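Local coordinates for protein chitooligosaccharide oxidase (Gibberella zeae, PDB 6Y0R) that oxidises the C1 hydroxyl of chitooligosaccharides to lactones with a bicovalently bound FAD, passing the electrons to molecular oxygen to give hydrogen peroxide, at residues V77-S88 with P478-Q486; T266-N274 with S368-I378. All blocks are in the same frame, centred on the assembly; numbering follows the deposited sequence.

Contact 1: residues V77-S88 with P478-Q486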
loop_
_atom_site.group_PDB
_atom_site.type_symbol
_atom_site.label_atom_id
_atom_site.label_comp_id
_atom_site.label_asym_id
_atom_site.label_seq_id
_atom_site.Cartn_x
_atom_site.Cartn_y
_atom_site.Cartn_z
ATOM N N VAL A 77 -15.746 -12.602 14.763
ATOM C CA VAL A 77 -14.560 -13.498 14.726
ATOM C C VAL A 77 -14.933 -14.798 15.452
ATOM O O VAL A 77 -14.667 -15.869 14.905
ATOM C CB VAL A 77 -13.316 -12.831 15.308
ATOM C CG1 VAL A 77 -12.166 -13.805 15.479
ATOM C CG2 VAL A 77 -12.891 -11.648 14.434
ATOM N N GLU A 78 -15.595 -14.705 16.602
ATOM C CA GLU A 78 -15.926 -15.936 17.386
ATOM C C GLU A 78 -16.796 -16.843 16.526
ATOM O O GLU A 78 -16.571 -18.091 16.526
ATOM C CB GLU A 78 -16.607 -15.597 18.715
ATOM C CG GLU A 78 -15.617 -15.153 19.764
ATOM C CD GLU A 78 -16.144 -14.288 20.899
ATOM O OE1 GLU A 78 -17.374 -14.039 20.974
ATOM O OE2 GLU A 78 -15.308 -13.826 21.667
ATOM N N CYS A 79 -17.751 -16.262 15.811
ATOM C CA CYS A 79 -18.666 -16.986 14.895
ATOM C C CYS A 79 -17.886 -17.688 13.782
ATOM O O CYS A 79 -18.181 -18.858 13.487
ATOM C CB CYS A 79 -19.719 -16.076 14.288
ATOM S SG CYS A 79 -21.081 -15.737 15.431
ATOM N N GLY A 80 -16.973 -16.986 13.118
ATOM C CA GLY A 80 -16.105 -17.621 12.111
ATOM C C GLY A 80 -15.274 -18.764 12.683
ATOM O O GLY A 80 -15.246 -19.849 12.061
ATOM N N ALA A 81 -14.599 -18.558 13.801
ATOM C CA ALA A 81 -13.721 -19.564 14.432
ATOM C C ALA A 81 -14.571 -20.774 14.813
ATOM O O ALA A 81 -14.174 -21.880 14.471
ATOM C CB ALA A 81 -13.000 -19.011 15.624
ATOM N N LYS A 82 -15.735 -20.553 15.418
ATOM C CA LYS A 82 -16.616 -21.671 15.855
ATOM C C LYS A 82 -16.996 -22.558 14.660
ATOM O O LYS A 82 -17.098 -23.759 14.868
ATOM C CB LYS A 82 -17.852 -21.129 16.581
ATOM C CG LYS A 82 -17.649 -20.860 18.070
ATOM C CD LYS A 82 -18.953 -20.845 18.870
ATOM C CE LYS A 82 -18.922 -19.892 20.049
ATOM N NZ LYS A 82 -19.971 -18.846 19.927
ATOM N N HIS A 83 -17.156 -22.022 13.449
ATOM C CA HIS A 83 -17.647 -22.761 12.250
ATOM C C HIS A 83 -16.496 -23.087 11.284
ATOM O O HIS A 83 -16.773 -23.682 10.215
ATOM C CB HIS A 83 -18.805 -21.997 11.589
ATOM C CG HIS A 83 -20.023 -21.905 12.457
ATOM N ND1 HIS A 83 -20.956 -22.932 12.539
ATOM C CD2 HIS A 83 -20.446 -20.945 13.309
ATOM C CE1 HIS A 83 -21.909 -22.593 13.384
ATOM N NE2 HIS A 83 -21.620 -21.382 13.884
ATOM N N GLY A 84 -15.250 -22.782 11.674
ATOM C CA GLY A 84 -14.041 -23.116 10.907
ATOM C C GLY A 84 -14.031 -22.444 9.552
ATOM O O GLY A 84 -13.407 -23.008 8.633
ATOM N N VAL A 85 -14.619 -21.253 9.430
ATOM C CA VAL A 85 -14.618 -20.505 8.133
ATOM C C VAL A 85 -13.450 -19.503 8.156
ATOM O O VAL A 85 -13.214 -18.853 9.178
ATOM C CB VAL A 85 -15.951 -19.830 7.775
ATOM C CG1 VAL A 85 -17.125 -20.795 7.944
ATOM C CG2 VAL A 85 -16.183 -18.558 8.560
ATOM N N ALA A 86 -12.748 -19.410 7.035
ATOM C CA ALA A 86 -11.678 -18.410 6.827
ATOM C C ALA A 86 -12.307 -17.030 7.011
ATOM O O ALA A 86 -13.438 -16.825 6.583
ATOM C CB ALA A 86 -11.027 -18.575 5.473
ATOM N N ILE A 87 -11.537 -16.137 7.603
ATOM C CA ILE A 87 -11.982 -14.775 7.985
ATOM C C ILE A 87 -11.026 -13.799 7.301
ATOM O O ILE A 87 -9.824 -13.980 7.460
ATOM C CB ILE A 87 -11.979 -14.565 9.499
ATOM C CG1 ILE A 87 -12.802 -15.658 10.212
ATOM C CG2 ILE A 87 -12.470 -13.152 9.830
ATOM C CD1 ILE A 87 -12.612 -15.672 11.669
ATOM N N SER A 88 -11.595 -12.766 6.697
ATOM C CA SER A 88 -10.846 -11.669 6.037
ATOM C C SER A 88 -11.478 -10.352 6.460
ATOM O O SER A 88 -12.730 -10.232 6.368
ATOM C CB SER A 88 -10.881 -11.822 4.553
ATOM O OG SER A 88 -10.186 -12.996 4.140
ATOM N N PRO A 478 -2.910 -20.102 15.014
ATOM C CA PRO A 478 -2.471 -21.477 14.737
ATOM C C PRO A 478 -3.367 -22.266 13.777
ATOM O O PRO A 478 -2.866 -23.155 13.066
ATOM C CB PRO A 478 -2.512 -22.146 16.129
ATOM C CG PRO A 478 -3.392 -21.272 16.945
ATOM C CD PRO A 478 -3.151 -19.863 16.436
ATOM N N LYS A 479 -4.656 -21.938 13.701
ATOM C CA LYS A 479 -5.621 -22.628 12.829
ATOM C C LYS A 479 -5.624 -21.997 11.429
ATOM O O LYS A 479 -6.304 -22.487 10.571
ATOM C CB LYS A 479 -6.990 -22.643 13.505
ATOM C CG LYS A 479 -7.010 -23.415 14.816
ATOM C CD LYS A 479 -8.362 -23.467 15.453
ATOM C CE LYS A 479 -8.694 -22.143 16.101
ATOM N NZ LYS A 479 -9.986 -22.209 16.825
ATOM N N ASN A 480 -4.885 -20.911 11.237
ATOM C CA ASN A 480 -4.777 -20.232 9.921
ATOM C C ASN A 480 -6.175 -19.879 9.393
ATOM O O ASN A 480 -6.493 -20.116 8.226
ATOM C CB ASN A 480 -3.936 -21.030 8.938
ATOM C CG ASN A 480 -3.445 -20.153 7.823
ATOM O OD1 ASN A 480 -3.464 -18.919 7.966
ATOM N ND2 ASN A 480 -2.960 -20.773 6.754
ATOM N N LEU A 481 -7.004 -19.225 10.218
ATOM C CA LEU A 481 -8.311 -18.699 9.773
ATOM C C LEU A 481 -8.110 -17.410 8.968
ATOM O O LEU A 481 -8.888 -17.188 8.050
ATOM C CB LEU A 481 -9.156 -18.440 11.018
ATOM C CG LEU A 481 -9.528 -19.684 11.821
ATOM C CD1 LEU A 481 -10.175 -19.229 13.109
ATOM C CD2 LEU A 481 -10.452 -20.586 11.015
ATOM N N PHE A 482 -7.072 -16.626 9.286
ATOM C CA PHE A 482 -6.806 -15.318 8.613
ATOM C C PHE A 482 -5.818 -15.571 7.489
ATOM O O PHE A 482 -4.635 -15.210 7.591
ATOM C CB PHE A 482 -6.340 -14.239 9.598
ATOM C CG PHE A 482 -7.491 -13.780 10.454
ATOM C CD1 PHE A 482 -7.876 -14.534 11.542
ATOM C CD2 PHE A 482 -8.152 -12.589 10.203
ATOM C CE1 PHE A 482 -8.960 -14.145 12.315
ATOM C CE2 PHE A 482 -9.245 -12.210 10.971
ATOM C CZ PHE A 482 -9.654 -12.996 12.023
ATOM N N ARG A 483 -6.342 -16.150 6.426
ATOM C CA ARG A 483 -5.497 -16.666 5.324
ATOM C C ARG A 483 -5.967 -16.123 3.978
ATOM O O ARG A 483 -7.143 -15.737 3.802
ATOM C CB ARG A 483 -5.457 -18.198 5.319
ATOM C CG ARG A 483 -6.758 -18.875 4.931
ATOM C CD ARG A 483 -6.568 -20.371 4.896
ATOM N NE ARG A 483 -7.801 -21.034 4.515
ATOM C CZ ARG A 483 -8.709 -21.549 5.348
ATOM N NH1 ARG A 483 -9.763 -22.182 4.841
ATOM N NH2 ARG A 483 -8.545 -21.503 6.654
ATOM N N ASN A 484 -5.043 -16.139 3.038
ATOM C CA ASN A 484 -5.302 -15.902 1.605
ATOM C C ASN A 484 -4.206 -16.659 0.858
ATOM O O ASN A 484 -3.290 -17.199 1.476
ATOM C CB ASN A 484 -5.404 -14.401 1.294
ATOM C CG ASN A 484 -4.073 -13.676 1.421
ATOM O OD1 ASN A 484 -3.078 -14.083 0.817
ATOM N ND2 ASN A 484 -4.051 -12.543 2.118
ATOM N N PRO A 485 -4.277 -16.787 -0.482
ATOM C CA PRO A 485 -3.316 -17.651 -1.161
ATOM C C PRO A 485 -1.845 -17.247 -0.955
ATOM O O PRO A 485 -0.983 -18.132 -1.140
ATOM C CB PRO A 485 -3.733 -17.549 -2.637
ATOM C CG PRO A 485 -5.239 -17.274 -2.549
ATOM C CD PRO A 485 -5.361 -16.315 -1.361
ATOM N N GLN A 486 -1.556 -15.988 -0.583
ATOM C CA GLN A 486 -0.159 -15.495 -0.509
ATOM C C GLN A 486 0.245 -15.208 0.934
ATOM O O GLN A 486 1.283 -14.654 1.102
ATOM C CB GLN A 486 0.047 -14.254 -1.384
ATOM C CG GLN A 486 -0.284 -14.546 -2.842
ATOM C CD GLN A 486 0.046 -13.415 -3.793
ATOM O OE1 GLN A 486 -0.091 -12.246 -3.434
ATOM N NE2 GLN A 486 0.299 -13.767 -5.049
HETATM O O HOH W 1 -11.537 -22.609 14.306
HETATM O O HOH W 2 -10.424 -22.978 8.158
HETATM O O HOH W 3 -8.146 -13.696 5.330
#
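I87 lies over one face of the F482 ring, its CB 4.0 Å from the ring centroid in a CH-pi contact displaced toward the CE2-CZ side. Its CG2 branch reaches the same rim, 3.5 Å from F482 CE2, while V77 CG2 comes to the ring from its edge, near the ring plane. With CG anti to its own carbonyl carbon (chi1 -65°), L481 sends CD1 to the CB of A81 on the helix, at 3.8 Å, and CD2 toward the backbone O of V85. The two segments are tied by one direct hydrogen bond, I87 N to L481 O (2.9 Å, nearly straight at the hydrogen), whose donor stands above the carbonyl plane.

The 77-88 segment is the end of helix 70-83, a Schellman motif at G84 and the start of strand 87-90, an outermost strand of the FAD-binding domain's four-stranded mixed sheet; the berberine-bridge-enzyme-like C-terminal region packs against this turn. Here the R483 guanidinium lies flat over A86, with CB 3.8 Å above the centre of its plane. R483 NH2 donates to N480 O at 2.9 Å, close to the guanidinium plane, and also to a water bound by G84 O, two bonds that limit the group's rotation. Another water joins I87 O, R483 O and S88 OG; that hydroxyl also bonds H107, and the S88 side chain lies about 5 Å from the FAD.

Contact 2: residues T266-N274 with S368-I378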
loop_
_atom_site.group_PDB
_atom_site.type_symbol
_atom_site.label_atom_id
_atom_site.label_comp_id
_atom_site.label_asym_id
_atom_site.label_seq_id
_atom_site.Cartn_x
_atom_site.Cartn_y
_atom_site.Cartn_z
ATOM N N THR A 266 10.867 13.443 -1.688
ATOM C CA THR A 266 10.389 12.121 -2.108
ATOM C C THR A 266 9.971 12.267 -3.562
ATOM O O THR A 266 9.263 13.232 -3.867
ATOM C CB THR A 266 9.304 11.562 -1.185
ATOM O OG1 THR A 266 9.766 11.437 0.172
ATOM C CG2 THR A 266 8.829 10.207 -1.671
ATOM N N MET A 267 10.455 11.411 -4.452
ATOM C CA MET A 267 10.077 11.582 -5.850
ATOM C C MET A 267 10.129 10.261 -6.590
ATOM O O MET A 267 10.684 9.252 -6.059
ATOM C CB MET A 267 10.964 12.608 -6.562
ATOM C CG MET A 267 12.380 12.236 -6.697
ATOM S SD MET A 267 13.192 13.700 -7.513
ATOM C CE MET A 267 11.941 14.183 -8.677
ATOM N N GLN A 268 9.531 10.302 -7.759
ATOM C CA GLN A 268 9.356 9.105 -8.593
ATOM C C GLN A 268 9.456 9.456 -10.079
ATOM O O GLN A 268 9.176 10.591 -10.470
ATOM C CB GLN A 268 8.028 8.449 -8.221
ATOM C CG GLN A 268 6.852 9.332 -8.530
ATOM C CD GLN A 268 5.532 8.773 -8.037
ATOM O OE1 GLN A 268 5.430 7.638 -7.560
ATOM N NE2 GLN A 268 4.523 9.637 -8.065
ATOM N N MET A 269 9.754 8.434 -10.863
ATOM C CA MET A 269 9.795 8.511 -12.314
ATOM C C MET A 269 8.574 7.767 -12.851
ATOM O O MET A 269 8.428 6.565 -12.527
ATOM C CB MET A 269 11.074 7.895 -12.858
ATOM C CG MET A 269 11.159 7.986 -14.366
ATOM S SD MET A 269 11.554 9.612 -15.012
ATOM C CE MET A 269 13.168 9.907 -14.302
ATOM N N GLY A 270 7.722 8.442 -13.618
ATOM C CA GLY A 270 6.611 7.769 -14.302
ATOM C C GLY A 270 7.005 7.425 -15.733
ATOM O O GLY A 270 7.771 8.212 -16.360
ATOM N N VAL A 271 6.596 6.255 -16.246
ATOM C CA VAL A 271 6.968 5.803 -17.613
ATOM C C VAL A 271 5.707 5.221 -18.229
ATOM O O VAL A 271 5.028 4.451 -17.550
ATOM C CB VAL A 271 8.115 4.788 -17.610
ATOM C CG1 VAL A 271 8.547 4.505 -19.038
ATOM C CG2 VAL A 271 9.322 5.236 -16.746
ATOM N N SER A 272 5.408 5.573 -19.465
ATOM C CA SER A 272 4.340 4.915 -20.253
ATOM C C SER A 272 4.736 5.039 -21.718
ATOM O O SER A 272 5.849 5.492 -21.992
ATOM C CB SER A 272 3.033 5.569 -20.012
ATOM O OG SER A 272 3.011 6.877 -20.584
ATOM N N LYS A 273 3.865 4.606 -22.629
ATOM C CA LYS A 273 4.124 4.837 -24.059
ATOM C C LYS A 273 4.279 6.332 -24.356
ATOM O O LYS A 273 4.927 6.616 -25.367
ATOM C CB LYS A 273 2.994 4.229 -24.873
ATOM C CG LYS A 273 3.127 2.736 -24.993
ATOM C CD LYS A 273 2.012 2.156 -25.819
ATOM C CE LYS A 273 0.667 2.212 -25.152
ATOM N NZ LYS A 273 -0.355 1.540 -26.004
ATOM N N ASN A 274 3.735 7.222 -23.536
ATOM C CA ASN A 274 3.797 8.696 -23.712
ATOM C C ASN A 274 5.186 9.227 -23.309
ATOM O O ASN A 274 5.427 10.428 -23.543
ATOM C CB ASN A 274 2.723 9.435 -22.906
ATOM C CG ASN A 274 1.304 9.109 -23.332
ATOM O OD1 ASN A 274 0.437 8.833 -22.500
ATOM N ND2 ASN A 274 1.064 9.108 -24.629
ATOM N N SER A 368 3.070 -2.140 -27.773
ATOM C CA SER A 368 1.932 -2.799 -27.077
ATOM C C SER A 368 0.650 -1.999 -27.300
ATOM O O SER A 368 0.695 -0.761 -27.237
ATOM C CB SER A 368 2.206 -2.945 -25.587
ATOM O OG SER A 368 1.125 -3.599 -24.956
ATOM N N SER A 369 -0.483 -2.672 -27.530
ATOM C CA SER A 369 -1.804 -2.004 -27.583
ATOM C C SER A 369 -2.296 -1.693 -26.166
ATOM O O SER A 369 -3.272 -0.928 -26.017
ATOM C CB SER A 369 -2.805 -2.868 -28.299
ATOM O OG SER A 369 -2.786 -4.163 -27.733
ATOM N N HIS A 370 -1.630 -2.242 -25.149
ATOM C CA HIS A 370 -2.095 -2.116 -23.741
ATOM C C HIS A 370 -1.847 -0.710 -23.210
ATOM O O HIS A 370 -0.799 -0.163 -23.564
ATOM C CB HIS A 370 -1.384 -3.131 -22.884
ATOM C CG HIS A 370 -1.888 -4.512 -23.094
ATOM N ND1 HIS A 370 -1.941 -5.099 -24.347
ATOM C CD2 HIS A 370 -2.308 -5.445 -22.226
ATOM C CE1 HIS A 370 -2.384 -6.329 -24.231
ATOM N NE2 HIS A 370 -2.602 -6.571 -22.947
ATOM N N SER A 371 -2.744 -0.176 -22.374
ATOM C CA SER A 371 -2.539 1.113 -21.662
ATOM C C SER A 371 -1.789 0.799 -20.355
ATOM O O SER A 371 -2.419 0.587 -19.306
ATOM C CB SER A 371 -3.787 1.917 -21.464
ATOM O OG SER A 371 -4.829 1.123 -20.973
ATOM N N TRP A 372 -0.514 0.535 -20.505
ATOM C CA TRP A 372 0.353 0.173 -19.359
ATOM C C TRP A 372 1.033 1.434 -18.822
ATOM O O TRP A 372 1.163 2.418 -19.534
ATOM C CB TRP A 372 1.357 -0.900 -19.753
ATOM C CG TRP A 372 2.336 -0.454 -20.784
ATOM C CD1 TRP A 372 2.229 -0.609 -22.136
ATOM C CD2 TRP A 372 3.582 0.226 -20.559
ATOM N NE1 TRP A 372 3.298 -0.022 -22.766
ATOM C CE2 TRP A 372 4.149 0.489 -21.819
ATOM C CE3 TRP A 372 4.245 0.697 -19.425
ATOM C CZ2 TRP A 372 5.366 1.154 -21.974
ATOM C CZ3 TRP A 372 5.450 1.345 -19.579
ATOM C CH2 TRP A 372 5.992 1.598 -20.830
ATOM N N TRP A 373 1.443 1.418 -17.557
ATOM C CA TRP A 373 2.328 2.500 -17.045
ATOM C C TRP A 373 3.132 1.923 -15.892
ATOM O O TRP A 373 2.792 0.841 -15.374
ATOM C CB TRP A 373 1.591 3.756 -16.586
ATOM C CG TRP A 373 0.495 3.547 -15.598
ATOM C CD1 TRP A 373 -0.825 3.401 -15.883
ATOM C CD2 TRP A 373 0.600 3.502 -14.159
ATOM N NE1 TRP A 373 -1.549 3.262 -14.732
ATOM C CE2 TRP A 373 -0.698 3.303 -13.658
ATOM C CE3 TRP A 373 1.663 3.498 -13.264
ATOM C CZ2 TRP A 373 -0.981 3.205 -12.296
ATOM C CZ3 TRP A 373 1.399 3.360 -11.910
ATOM C CH2 TRP A 373 0.090 3.194 -11.437
ATOM N N LEU A 374 4.181 2.623 -15.481
ATOM C CA LEU A 374 4.945 2.173 -14.302
ATOM C C LEU A 374 5.474 3.405 -13.594
ATOM O O LEU A 374 5.495 4.487 -14.184
ATOM C CB LEU A 374 6.047 1.197 -14.683
ATOM C CG LEU A 374 7.145 1.764 -15.569
ATOM C CD1 LEU A 374 8.279 2.332 -14.725
ATOM C CD2 LEU A 374 7.662 0.679 -16.504
ATOM N N GLN A 375 5.782 3.217 -12.320
ATOM C CA GLN A 375 6.452 4.247 -11.515
ATOM C C GLN A 375 7.722 3.623 -10.970
ATOM O O GLN A 375 7.753 2.417 -10.636
ATOM C CB GLN A 375 5.590 4.783 -10.370
ATOM C CG GLN A 375 4.274 5.398 -10.766
ATOM C CD GLN A 375 3.366 5.409 -9.554
ATOM O OE1 GLN A 375 3.353 4.478 -8.737
ATOM N NE2 GLN A 375 2.623 6.487 -9.412
ATOM N N MET A 376 8.772 4.412 -10.938
ATOM C CA MET A 376 10.012 4.058 -10.230
ATOM C C MET A 376 10.244 5.058 -9.092
ATOM O O MET A 376 10.544 6.217 -9.372
ATOM C CB MET A 376 11.215 4.069 -11.167
ATOM C CG MET A 376 12.441 3.607 -10.470
ATOM S SD MET A 376 13.828 3.482 -11.562
ATOM C CE MET A 376 14.226 5.197 -11.762
ATOM N N ASP A 377 10.023 4.620 -7.860
ATOM C CA ASP A 377 10.059 5.486 -6.666
ATOM C C ASP A 377 11.437 5.342 -6.022
ATOM O O ASP A 377 11.880 4.215 -5.851
ATOM C CB ASP A 377 8.972 5.095 -5.672
ATOM C CG ASP A 377 7.552 4.951 -6.214
ATOM O OD1 ASP A 377 7.245 5.575 -7.219
ATOM O OD2 ASP A 377 6.771 4.141 -5.622
ATOM N N ILE A 378 12.045 6.444 -5.572
ATOM C CA ILE A 378 13.264 6.341 -4.720
ATOM C C ILE A 378 12.781 6.163 -3.285
ATOM O O ILE A 378 12.149 7.111 -2.733
ATOM C CB ILE A 378 14.174 7.587 -4.886
ATOM C CG1 ILE A 378 14.584 7.756 -6.343
ATOM C CG2 ILE A 378 15.364 7.414 -3.961
ATOM C CD1 ILE A 378 14.878 9.179 -6.758
HETATM O O HOH W 4 1.441 3.159 -22.126
#
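Two neighbouring antiparallel strands, 265-272 and 371-378, meet here in the interior of a seven-stranded antiparallel sheet, flanked by strand 275-283 on one side and 403-411 on the other. Their short segments run at 156° to each other. M269 with M376 and V271 with L374 are hydrogen-bonded pairs, each closed by two N-H...O bonds, the shortest from M376 N to M269 O at 2.7 Å; I378 N adds a longer one to M267 O.

On the face carrying M269 and V271 the contact is apolar. V271 and L374 project together from this face, flank to flank, with CG2 of V271 3.7 Å from CD1 of L374. M267 CG meets I378 CD1 at 3.9 Å in the same parallel fashion, and F254 of helix 247-260 touches M267, M269, M376 and I378. This sheet with helices packed on it belongs to the substrate domain of the family's vanillyl-alcohol-oxidase-like fold, and its other face looks toward the flavin: the Q375 side chain is about 7 Å from the FAD. On that face Q268 and D377 run alongside each other, amide and carboxylate planes 45° apart, but Q268 OE1 and D377 OD1 meet as two acceptors with no hydrogen bond between them; the amide's bond is from Q268 NE2 to D279 on the adjoining strand.

At the end of the pairing, where strand 371-378 begins and 265-272 ends, the W372 ring lies against the 266-274 segment. CA of S272 sits over its six-membered ring, 4.0 Å from the centroid, and K273 CG comes within 3.5 Å of W372 NE1, which bonds G365. The K273 chain turns at chi3 (-70°), bringing NZ to two backbone carbonyls, S368 O at 2.8 Å and H370 O at 3.0 Å. A water bridges K273 N to W372 O.

How the contacts relate
Contacts 1 and 2 lie on opposite sides of the chain's centre, 38 Å apart between centres and about 17 Å between nearest atoms, and share no strand, helix or sheet. In sequence the order is 77-88, 266-274, 368-378, 478-486, so both strands of contact 2 fall between the halves of contact 1. Contact 1 returns the C-terminal region to the FAD-binding domain, while contact 2 joins two central strands of the separate seven-stranded sheet. The FAD lies between them, with S88 of contact 1 and Q375 of contact 2 near it; the chain thus leaves the FAD-binding domain, builds the other sheet and comes back.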